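Local coordinates for protein TqaA (Penicillium aethiopicum, PDB 5DLK) that is probably the terminal condensation-like domain of a fungal nonribosomal peptide synthetase, closing a carrier-bound peptide into a ring, at residues G65-Y70 against P146-L151; A138-K143 against F413-P418; G142-T147 against T173-H178; L155-T160 against H178-G183. All blocks are in the same frame, centred on the assembly; numbering follows the deposited sequence.

In the fold
All four contacts lie in the condensation-type domain, gathered on one mixed sheet whose strands run in the order 122-125, 158-163, 169-177, 67-75 and 407-415. Contacts 1, 2 and 3 are close neighbours, with centres about 4 to 7 Å apart. Contacts 2 and 3 use overlapping parts of helix 132-144, sharing Gly142 and Lys143, and contact 1 adds the loop that follows it. Contact 4 lies about 9 Å from contacts 1 and 3, centre to centre, and about 14 Å from contact 2. Along the chain contact 1 closes before contact 4 opens, and the second segment of contact 2 comes last. The group thus connects the helix-covered sheet with the 178-183 loop, which carries a phosphopantetheine-binding glycine.

Contact 1. Residues G65-Y70 against P146-L151; sequences GTFHSY and PTLNVL
Gly65 and Leu148 are where the two backbones come nearest, at 7.8 Å from CA to CA, so side chains have to close the gap between the start of strand 67-75 and the irregular 146-151 loop. Leu148 does this with both of its methyls. CD1 sits almost exactly over the middle of the Phe67 ring, 3.8 Å from the ring centroid and 5° off the normal, a well-centred CH-pi contact. CD2 reaches the root of the same side chain, 3.5 Å from Phe67 CB and 3.5 Å from Phe67 CG. The leucine fork therefore straddles the stem and the face of the aromatic group at once. Each partner turns its CG away from its own backbone N, Phe67 at chi1 -173° and Leu148 likewise, and this extends the two side chains into the space between the segments. Gly65 adds a looser touch, its carbonyl O lying 4.3 Å from Leu148 CD2. With its positive phi, Gly65 is the C-prime residue of a Schellman motif that ends helix 56-63. There Thr66 N bonds back to Phe61 O, and Thr66 OG1 reaches the same oxygen. The chain thus turns from helix into strand just before Phe67. On the other side of the Phe67 ring, the indole of Trp140 from helix 132-144 meets it well off-centre, its plane inclined by only about 15°. The side-chain contact is apolar, so dispersion and shape hold it together, and Leu148 is the residue of this loop that packs on Phe67.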
# COMPACT_ATOMS: atom_id res chain seq x y z
N GLY A 65 2.62 -4.15 10.98
CA GLY A 65 1.33 -4.16 11.66
C GLY A 65 0.31 -3.28 10.97
O GLY A 65 -0.53 -2.66 11.62
N THR A 66 0.39 -3.23 9.64
CA THR A 66 -0.43 -2.29 8.88
C THR A 66 -1.84 -2.85 8.77
O THR A 66 -2.08 -3.86 8.12
CB THR A 66 0.16 -2.03 7.48
OG1 THR A 66 1.58 -1.91 7.61
CG2 THR A 66 -0.39 -0.72 6.90
N PHE A 67 -2.78 -2.18 9.43
CA PHE A 67 -4.10 -2.76 9.67
C PHE A 67 -5.11 -1.62 9.73
O PHE A 67 -4.88 -0.62 10.41
CB PHE A 67 -4.04 -3.56 10.96
CG PHE A 67 -5.27 -4.37 11.27
CD1 PHE A 67 -5.78 -5.28 10.35
CD2 PHE A 67 -5.85 -4.28 12.53
CE1 PHE A 67 -6.91 -6.06 10.68
CE2 PHE A 67 -6.97 -5.05 12.87
CZ PHE A 67 -7.50 -5.93 11.94
N HIS A 68 -6.19 -1.75 8.97
CA HIS A 68 -7.18 -0.68 8.86
C HIS A 68 -8.56 -1.17 9.23
O HIS A 68 -8.89 -2.34 9.01
CB HIS A 68 -7.25 -0.14 7.43
CG HIS A 68 -6.13 0.80 7.09
ND1 HIS A 68 -4.81 0.39 7.03
CD2 HIS A 68 -6.13 2.12 6.80
CE1 HIS A 68 -4.05 1.43 6.72
NE2 HIS A 68 -4.83 2.49 6.56
N SER A 69 -9.35 -0.26 9.78
CA SER A 69 -10.79 -0.44 9.90
C SER A 69 -11.45 0.63 9.06
O SER A 69 -11.37 1.82 9.40
CB SER A 69 -11.25 -0.33 11.36
OG SER A 69 -12.65 -0.55 11.45
N TYR A 70 -12.10 0.23 7.97
CA TYR A 70 -12.81 1.18 7.12
C TYR A 70 -14.26 1.25 7.60
O TYR A 70 -14.98 0.25 7.56
CB TYR A 70 -12.72 0.77 5.66
CG TYR A 70 -11.34 0.98 5.09
CD1 TYR A 70 -10.81 2.26 4.98
CD2 TYR A 70 -10.56 -0.09 4.66
CE1 TYR A 70 -9.54 2.47 4.47
CE2 TYR A 70 -9.28 0.11 4.14
CZ TYR A 70 -8.78 1.40 4.05
OH TYR A 70 -7.52 1.64 3.53
N PRO A 146 -4.64 -4.44 19.23
CA PRO A 146 -3.60 -4.95 20.14
C PRO A 146 -3.34 -6.46 20.08
O PRO A 146 -2.24 -6.89 20.45
CB PRO A 146 -4.14 -4.57 21.52
CG PRO A 146 -4.95 -3.34 21.26
CD PRO A 146 -5.62 -3.61 19.96
N THR A 147 -4.32 -7.25 19.66
CA THR A 147 -4.12 -8.69 19.59
C THR A 147 -3.90 -9.18 18.16
O THR A 147 -3.93 -10.39 17.90
CB THR A 147 -5.32 -9.46 20.19
OG1 THR A 147 -6.50 -9.17 19.42
CG2 THR A 147 -5.53 -9.06 21.61
N LEU A 148 -3.70 -8.24 17.24
CA LEU A 148 -3.48 -8.59 15.85
C LEU A 148 -2.26 -9.49 15.72
O LEU A 148 -1.20 -9.21 16.30
CB LEU A 148 -3.30 -7.33 14.99
CG LEU A 148 -3.10 -7.55 13.48
CD1 LEU A 148 -4.34 -8.11 12.83
CD2 LEU A 148 -2.69 -6.24 12.80
N ASN A 149 -2.43 -10.58 14.98
CA ASN A 149 -1.35 -11.51 14.69
C ASN A 149 -1.58 -12.15 13.32
O ASN A 149 -1.98 -13.32 13.22
CB ASN A 149 -1.24 -12.57 15.79
CG ASN A 149 -0.10 -13.54 15.55
OD1 ASN A 149 0.89 -13.21 14.90
ND2 ASN A 149 -0.23 -14.75 16.08
N VAL A 150 -1.35 -11.36 12.27
CA VAL A 150 -1.69 -11.76 10.92
C VAL A 150 -1.02 -13.07 10.54
O VAL A 150 -1.63 -13.91 9.90
CB VAL A 150 -1.32 -10.65 9.90
CG1 VAL A 150 -1.47 -11.16 8.47
CG2 VAL A 150 -2.20 -9.42 10.13
N LEU A 151 0.23 -13.25 10.97
CA LEU A 151 0.98 -14.45 10.56
C LEU A 151 0.57 -15.68 11.37
O LEU A 151 1.08 -16.78 11.14
CB LEU A 151 2.48 -14.20 10.69
CG LEU A 151 2.98 -13.26 9.59
CD1 LEU A 151 4.48 -13.04 9.71
CD2 LEU A 151 2.60 -13.79 8.20

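Contact 2. Residues A138-K143 against F413-P418; sequences ALWDGK and FARFDP. With EDO (1,2-ethanediol), chain E.
Trp140 and Phe413 make the aromatic part of this contact, where helix 132-144 lies over edge strand 407-415, the short segments running 19° from parallel with axes 10.6 Å apart. Phe413 CB sits over the indole face, 3.5 Å from the centroid of the five-membered ring, as a CH-pi contact. The phenyl ring continues past the indole with its plane tilted 39°, an oblique pairing. Trp140 CG stands anti to its own N (chi1 178°), which sends the indole out over the strand. Arg415 CG adds an aliphatic touch, 3.7 Å from Trp140 CZ2.

Polar links run through a water. It accepts from Trp140 NE1 at 2.9 Å and from Arg415 NH1 at 3.1 Å, in the plane of each group, and gives a weak bond to Ala414 O. The guanidinium also makes a cation-pi contact with Trp145.

Where the strand gives out, an ethanediol, probably from the crystallisation liquor, takes a hydrogen bond from Phe416 N to its O2 at 2.8 Å and gives one from O1 to Phe416 O at 2.7 Å. Helix and strand thus meet through carbon packed on the indole, aliphatic as well as aromatic, while the indole N-H and the arginine share one solvent molecule.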
# COMPACT_ATOMS: atom_id res chain seq x y z
N ALA A 138 -13.98 1.43 20.93
CA ALA A 138 -13.60 0.65 22.11
C ALA A 138 -13.13 -0.76 21.76
O ALA A 138 -12.22 -1.28 22.39
CB ALA A 138 -14.79 0.57 23.12
N LEU A 139 -13.78 -1.41 20.79
CA LEU A 139 -13.40 -2.76 20.40
C LEU A 139 -12.05 -2.72 19.67
O LEU A 139 -11.21 -3.59 19.85
CB LEU A 139 -14.48 -3.39 19.50
CG LEU A 139 -15.80 -3.72 20.22
CD1 LEU A 139 -16.80 -4.15 19.16
CD2 LEU A 139 -15.56 -4.81 21.25
N TRP A 140 -11.87 -1.68 18.85
CA TRP A 140 -10.61 -1.47 18.11
C TRP A 140 -9.42 -1.34 19.05
O TRP A 140 -8.47 -2.13 18.99
CB TRP A 140 -10.75 -0.22 17.24
CG TRP A 140 -9.51 0.15 16.44
CD1 TRP A 140 -8.67 1.20 16.68
CD2 TRP A 140 -9.02 -0.50 15.25
NE1 TRP A 140 -7.68 1.25 15.71
CE2 TRP A 140 -7.87 0.22 14.83
CE3 TRP A 140 -9.44 -1.60 14.50
CZ2 TRP A 140 -7.13 -0.14 13.69
CZ3 TRP A 140 -8.70 -1.96 13.37
CH2 TRP A 140 -7.57 -1.23 12.97
N ASP A 141 -9.47 -0.35 19.94
CA ASP A 141 -8.40 -0.11 20.91
C ASP A 141 -8.28 -1.16 22.00
O ASP A 141 -7.21 -1.35 22.56
CB ASP A 141 -8.59 1.26 21.57
CG ASP A 141 -8.27 2.40 20.63
OD1 ASP A 141 -7.44 2.21 19.71
OD2 ASP A 141 -8.84 3.49 20.80
N GLY A 142 -9.38 -1.83 22.32
CA GLY A 142 -9.37 -2.74 23.44
C GLY A 142 -8.95 -4.14 23.07
O GLY A 142 -8.47 -4.89 23.92
N LYS A 143 -9.13 -4.52 21.81
CA LYS A 143 -8.73 -5.87 21.44
C LYS A 143 -8.40 -6.07 19.96
O LYS A 143 -7.51 -6.86 19.64
CB LYS A 143 -9.81 -6.88 21.88
CG LYS A 143 -11.14 -6.75 21.17
CD LYS A 143 -12.18 -7.74 21.78
CE LYS A 143 -11.80 -9.20 21.57
NZ LYS A 143 -11.89 -9.61 20.14
N PHE A 413 -10.07 3.80 11.11
CA PHE A 413 -9.04 3.63 12.10
C PHE A 413 -7.86 3.00 11.34
O PHE A 413 -8.07 2.23 10.41
CB PHE A 413 -9.43 2.69 13.24
CG PHE A 413 -10.77 2.99 13.88
CD1 PHE A 413 -11.18 4.29 14.13
CD2 PHE A 413 -11.60 1.94 14.25
CE1 PHE A 413 -12.42 4.54 14.74
CE2 PHE A 413 -12.84 2.18 14.85
CZ PHE A 413 -13.24 3.48 15.10
N ALA A 414 -6.63 3.30 11.76
CA ALA A 414 -5.46 2.74 11.06
C ALA A 414 -4.24 2.58 11.98
O ALA A 414 -3.98 3.42 12.85
CB ALA A 414 -5.12 3.61 9.86
N ARG A 415 -3.52 1.48 11.78
CA ARG A 415 -2.25 1.21 12.45
C ARG A 415 -1.17 1.10 11.36
O ARG A 415 -1.44 0.55 10.28
CB ARG A 415 -2.28 -0.09 13.25
CG ARG A 415 -3.44 -0.20 14.25
CD ARG A 415 -3.48 1.00 15.17
NE ARG A 415 -2.32 1.07 16.05
CZ ARG A 415 -2.15 2.04 16.95
NH1 ARG A 415 -3.07 2.98 17.08
NH2 ARG A 415 -1.07 2.06 17.71
N PHE A 416 0.02 1.59 11.67
CA PHE A 416 1.18 1.48 10.77
C PHE A 416 2.41 1.87 11.56
O PHE A 416 2.49 2.99 12.06
CB PHE A 416 1.03 2.39 9.54
CG PHE A 416 2.24 2.39 8.63
CD1 PHE A 416 2.58 1.25 7.92
CD2 PHE A 416 3.04 3.52 8.52
CE1 PHE A 416 3.71 1.24 7.07
CE2 PHE A 416 4.17 3.52 7.67
CZ PHE A 416 4.50 2.38 6.95
N ASP A 417 3.38 0.97 11.66
CA ASP A 417 4.57 1.23 12.47
C ASP A 417 5.85 0.88 11.72
O ASP A 417 6.22 -0.29 11.66
CB ASP A 417 4.49 0.46 13.78
CG ASP A 417 3.35 0.94 14.65
OD1 ASP A 417 3.46 2.05 15.19
OD2 ASP A 417 2.36 0.20 14.75
N PRO A 418 6.52 1.89 11.16
CA PRO A 418 7.77 1.68 10.42
C PRO A 418 8.83 0.95 11.23
O PRO A 418 8.80 0.99 12.46
CB PRO A 418 8.25 3.12 10.11
CG PRO A 418 7.03 3.96 10.16
CD PRO A 418 6.11 3.30 11.19
C1 EDO E . 0.66 5.07 13.73
O1 EDO E . 0.71 4.99 12.29
C2 EDO E . -0.27 4.02 14.37
O2 EDO E . 0.25 2.68 14.25
O HOH W 1 -5.83 3.42 15.80

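Contact 3. Residues G142-T147 against T173-H178; sequences GKDWPT and TIQISH
Asp144 OD2 is gripped twice: Gln175 NE2 donates to it at 2.8 Å, and Arg122 NH2 forms a salt bridge with the same oxygen. The bond from the glutamine is bent, with an angle of 140° at the hydrogen. The oxygen lies in the plane of the Gln175 amide, whereas NE2 stands well above the carboxylate plane, 56° out of it, and the two flat groups are turned 68° against each other. Gln175 gets there with a chain extended beyond CG, which rises from the sheet to meet the aspartate at about a right angle. NE2 also packs against Asp144 CB at 3.6 Å. The Gln175 side chain also touches Trp140 and Phe67.

Helix 132-144 is the connection of a beta-alpha-beta crossover, joining strand 122-125 to the parallel strand 158-163. Arg122 belongs to the first of these strands, and Gln175 to strand 169-177, the antiparallel neighbour of the second. The Asp144 carboxylate therefore ties this helix to two strands of the sheet it covers.

A wider, pi-type turn runs through 142-144. Asp144 N is probably bonded to Leu139 O at 2.9 Å, and Trp145 N probably bonds in the same way to Trp140 O. Lys143 O, within this turn, receives Thr147 N at 3.2 Å, while Thr147 OG1 approaches the same carbonyl from the opposite face of its plane, at a separation so short that its exact length is doubtful. Between them, Pro146 CD lies over one face of the Trp145 indole, whose NE1 bonds back to Asp141 OD1.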
# COMPACT_ATOMS: atom_id res chain seq x y z
N GLY A 142 -9.38 -1.83 22.32
CA GLY A 142 -9.37 -2.74 23.44
C GLY A 142 -8.95 -4.14 23.07
O GLY A 142 -8.47 -4.89 23.92
N LYS A 143 -9.13 -4.52 21.81
CA LYS A 143 -8.73 -5.87 21.44
C LYS A 143 -8.40 -6.07 19.96
O LYS A 143 -7.51 -6.86 19.64
CB LYS A 143 -9.81 -6.88 21.88
CG LYS A 143 -11.14 -6.75 21.17
CD LYS A 143 -12.18 -7.74 21.78
CE LYS A 143 -11.80 -9.20 21.57
NZ LYS A 143 -11.89 -9.61 20.14
N ASP A 144 -9.08 -5.38 19.05
CA ASP A 144 -8.92 -5.69 17.63
C ASP A 144 -7.46 -5.47 17.14
O ASP A 144 -6.88 -6.39 16.56
CB ASP A 144 -9.90 -4.89 16.76
CG ASP A 144 -11.37 -5.26 17.02
OD1 ASP A 144 -11.62 -6.28 17.70
OD2 ASP A 144 -12.26 -4.54 16.53
N TRP A 145 -6.87 -4.30 17.36
CA TRP A 145 -5.48 -4.16 16.87
C TRP A 145 -4.41 -4.61 17.90
O TRP A 145 -3.39 -5.17 17.49
CB TRP A 145 -5.20 -2.72 16.34
CG TRP A 145 -5.10 -1.61 17.35
CD1 TRP A 145 -6.05 -0.68 17.66
CD2 TRP A 145 -3.95 -1.28 18.15
NE1 TRP A 145 -5.59 0.19 18.62
CE2 TRP A 145 -4.30 -0.17 18.95
CE3 TRP A 145 -2.67 -1.83 18.28
CZ2 TRP A 145 -3.42 0.41 19.86
CZ3 TRP A 145 -1.80 -1.27 19.20
CH2 TRP A 145 -2.17 -0.16 19.97
N PRO A 146 -4.64 -4.44 19.23
CA PRO A 146 -3.60 -4.95 20.14
C PRO A 146 -3.34 -6.46 20.08
O PRO A 146 -2.24 -6.89 20.45
CB PRO A 146 -4.14 -4.57 21.52
CG PRO A 146 -4.95 -3.34 21.26
CD PRO A 146 -5.62 -3.61 19.96
N THR A 147 -4.32 -7.25 19.66
CA THR A 147 -4.12 -8.69 19.59
C THR A 147 -3.90 -9.18 18.16
O THR A 147 -3.93 -10.39 17.90
CB THR A 147 -5.32 -9.46 20.19
OG1 THR A 147 -6.50 -9.17 19.42
CG2 THR A 147 -5.53 -9.06 21.61
N THR A 173 -18.16 -1.81 9.75
CA THR A 173 -16.70 -1.73 9.57
C THR A 173 -16.13 -2.95 8.85
O THR A 173 -16.63 -4.08 8.94
CB THR A 173 -15.96 -1.53 10.92
OG1 THR A 173 -15.78 -2.78 11.59
CG2 THR A 173 -16.73 -0.56 11.83
N ILE A 174 -15.08 -2.68 8.09
CA ILE A 174 -14.37 -3.70 7.34
C ILE A 174 -12.92 -3.64 7.80
O ILE A 174 -12.27 -2.63 7.60
CB ILE A 174 -14.48 -3.45 5.82
CG1 ILE A 174 -15.92 -3.06 5.46
CG2 ILE A 174 -13.96 -4.64 5.02
CD1 ILE A 174 -16.12 -2.58 4.02
N GLN A 175 -12.43 -4.70 8.44
CA GLN A 175 -11.04 -4.75 8.87
C GLN A 175 -10.23 -5.45 7.80
O GLN A 175 -10.73 -6.33 7.11
CB GLN A 175 -10.90 -5.44 10.23
CG GLN A 175 -11.48 -4.61 11.36
CD GLN A 175 -11.29 -5.25 12.71
OE1 GLN A 175 -10.69 -6.32 12.84
NE2 GLN A 175 -11.82 -4.60 13.74
N ILE A 176 -8.98 -5.03 7.63
CA ILE A 176 -8.19 -5.54 6.52
C ILE A 176 -6.71 -5.19 6.72
O ILE A 176 -6.37 -4.12 7.23
CB ILE A 176 -8.73 -4.99 5.15
CG1 ILE A 176 -8.00 -5.61 3.95
CG2 ILE A 176 -8.72 -3.46 5.12
CD1 ILE A 176 -8.66 -5.29 2.60
N SER A 177 -5.84 -6.11 6.32
CA SER A 177 -4.40 -5.91 6.33
C SER A 177 -3.98 -5.23 5.02
O SER A 177 -4.52 -5.53 3.96
CB SER A 177 -3.68 -7.26 6.50
OG SER A 177 -2.29 -7.14 6.21
N HIS A 178 -2.99 -4.33 5.06
CA HIS A 178 -2.55 -3.65 3.84
C HIS A 178 -1.88 -4.65 2.87
O HIS A 178 -1.66 -4.34 1.70
CB HIS A 178 -1.61 -2.48 4.22
CG HIS A 178 -1.56 -1.36 3.23
ND1 HIS A 178 -1.75 -1.54 1.86
CD2 HIS A 178 -1.33 -0.04 3.38
CE1 HIS A 178 -1.63 -0.39 1.25
NE2 HIS A 178 -1.36 0.55 2.15

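Contact 4. Residues L155-T160 against H178-G183; sequences LPVRFT and HSQWDG
Gln180 pushes its carboxamide between Pro156 and Val157, which meet it from the two sides of the amide plane. Pro156 CB lies 3.4 Å from Gln180 OE1. Val157 CG2 is 3.5 Å from that oxygen and 3.5 Å from Gln180 NE2, so one methyl spans both ends of the amide. The glutamine chain is extended beyond CG (chi2 171°), which carries the polar end out of its loop to these apolar neighbours.

A water joins the two segments, accepting from Gln180 NE2 at 3.0 Å and from Val157 N at 3.2 Å. Beyond the two segments, NE2 also donates to Ile97 O, and OE1 accepts from Ser177 N at the end of strand 169-177. These bonds fix the rotation of the amide, with its N-H groups and its oxygen each engaged.

Further out, Arg158 bridges the turn that holds Pro156 and Val157: its NE and NH2 both reach back to Leu155 O, NH2 at 3.0 Å. On the other side, the His178 ring stacks on Trp181, whose CZ2 lies over its centre, while Phe61 also stacks on the histidine. A weak bond runs from His178 ND1 to Trp181 O.

Residues 177-183 read SHSQWDG, which probably corresponds to the HHxxxDG signature of condensation domains, with serine in place of the first histidine, and Gly183 binds phosphopantetheine in another structure of this protein. Asp182 makes a salt bridge to Arg313. Gln180 is thus a buried polar group with its hydrogen-bonding needs met, and it probably helps fix the signature loop to the Pro156-Val157 segment leading into strand 158-163.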
# COMPACT_ATOMS: atom_id res chain seq x y z
N LEU A 155 -7.98 -15.05 9.52
CA LEU A 155 -8.34 -14.20 8.39
C LEU A 155 -8.37 -12.73 8.81
O LEU A 155 -9.10 -12.36 9.73
CB LEU A 155 -9.70 -14.60 7.83
CG LEU A 155 -9.72 -16.01 7.24
CD1 LEU A 155 -11.11 -16.64 7.36
CD2 LEU A 155 -9.27 -15.96 5.79
N PRO A 156 -7.56 -11.88 8.15
CA PRO A 156 -7.58 -10.48 8.61
C PRO A 156 -8.85 -9.76 8.21
O PRO A 156 -9.21 -8.81 8.88
CB PRO A 156 -6.35 -9.85 7.90
CG PRO A 156 -5.45 -11.02 7.60
CD PRO A 156 -6.42 -12.15 7.25
N VAL A 157 -9.51 -10.19 7.14
CA VAL A 157 -10.70 -9.48 6.65
C VAL A 157 -11.94 -9.99 7.39
O VAL A 157 -12.28 -11.18 7.34
CB VAL A 157 -10.86 -9.60 5.13
CG1 VAL A 157 -12.26 -9.16 4.68
CG2 VAL A 157 -9.81 -8.72 4.41
N ARG A 158 -12.60 -9.08 8.09
CA ARG A 158 -13.78 -9.43 8.88
C ARG A 158 -14.62 -8.19 9.11
O ARG A 158 -14.11 -7.06 9.07
CB ARG A 158 -13.38 -10.08 10.20
CG ARG A 158 -12.39 -9.29 11.05
CD ARG A 158 -11.95 -10.15 12.25
NE ARG A 158 -11.37 -11.40 11.78
CZ ARG A 158 -11.40 -12.56 12.43
NH1 ARG A 158 -12.00 -12.66 13.62
NH2 ARG A 158 -10.81 -13.63 11.88
N PHE A 159 -15.91 -8.40 9.33
CA PHE A 159 -16.90 -7.32 9.30
C PHE A 159 -17.60 -7.18 10.63
O PHE A 159 -17.83 -8.17 11.33
CB PHE A 159 -17.95 -7.57 8.22
CG PHE A 159 -17.40 -7.72 6.83
CD1 PHE A 159 -16.88 -8.92 6.40
CD2 PHE A 159 -17.42 -6.64 5.97
CE1 PHE A 159 -16.37 -9.06 5.10
CE2 PHE A 159 -16.91 -6.76 4.66
CZ PHE A 159 -16.39 -7.97 4.24
N THR A 160 -17.93 -5.93 10.96
CA THR A 160 -18.63 -5.61 12.21
C THR A 160 -19.79 -4.70 11.86
O THR A 160 -19.68 -3.82 11.02
CB THR A 160 -17.71 -4.90 13.24
OG1 THR A 160 -16.57 -5.73 13.53
CG2 THR A 160 -18.45 -4.65 14.55
N HIS A 178 -2.99 -4.33 5.06
CA HIS A 178 -2.55 -3.65 3.84
C HIS A 178 -1.88 -4.65 2.87
O HIS A 178 -1.66 -4.34 1.70
CB HIS A 178 -1.61 -2.48 4.22
CG HIS A 178 -1.56 -1.36 3.23
ND1 HIS A 178 -1.75 -1.54 1.86
CD2 HIS A 178 -1.33 -0.04 3.38
CE1 HIS A 178 -1.63 -0.39 1.25
NE2 HIS A 178 -1.36 0.55 2.15
N SER A 179 -1.61 -5.87 3.34
CA SER A 179 -1.18 -6.93 2.42
C SER A 179 -2.30 -7.29 1.44
O SER A 179 -2.07 -8.04 0.48
CB SER A 179 -0.75 -8.19 3.18
OG SER A 179 -1.83 -8.73 3.94
N GLN A 180 -3.50 -6.75 1.66
CA GLN A 180 -4.69 -7.16 0.91
C GLN A 180 -5.32 -6.04 0.09
O GLN A 180 -6.37 -6.25 -0.54
CB GLN A 180 -5.74 -7.75 1.88
CG GLN A 180 -5.24 -8.95 2.65
CD GLN A 180 -6.22 -9.37 3.75
OE1 GLN A 180 -6.37 -8.67 4.75
NE2 GLN A 180 -6.91 -10.50 3.54
N TRP A 181 -4.71 -4.85 0.06
CA TRP A 181 -5.28 -3.76 -0.71
C TRP A 181 -4.19 -2.74 -1.07
O TRP A 181 -3.09 -2.79 -0.52
CB TRP A 181 -6.43 -3.06 0.05
CG TRP A 181 -5.97 -2.34 1.29
CD1 TRP A 181 -5.80 -2.88 2.53
CD2 TRP A 181 -5.58 -0.96 1.39
NE1 TRP A 181 -5.36 -1.92 3.40
CE2 TRP A 181 -5.21 -0.74 2.73
CE3 TRP A 181 -5.52 0.10 0.49
CZ2 TRP A 181 -4.78 0.51 3.19
CZ3 TRP A 181 -5.08 1.35 0.94
CH2 TRP A 181 -4.72 1.54 2.28
N ASP A 182 -4.50 -1.85 -2.00
CA ASP A 182 -3.64 -0.70 -2.27
C ASP A 182 -4.47 0.51 -2.69
O ASP A 182 -5.70 0.41 -2.85
CB ASP A 182 -2.58 -1.02 -3.32
CG ASP A 182 -3.16 -1.55 -4.61
OD1 ASP A 182 -4.32 -1.23 -4.95
OD2 ASP A 182 -2.42 -2.27 -5.33
N GLY A 183 -3.81 1.65 -2.87
CA GLY A 183 -4.52 2.89 -3.15
C GLY A 183 -5.36 2.82 -4.41
O GLY A 183 -6.42 3.43 -4.49
O HOH W 2 -8.74 -12.36 4.92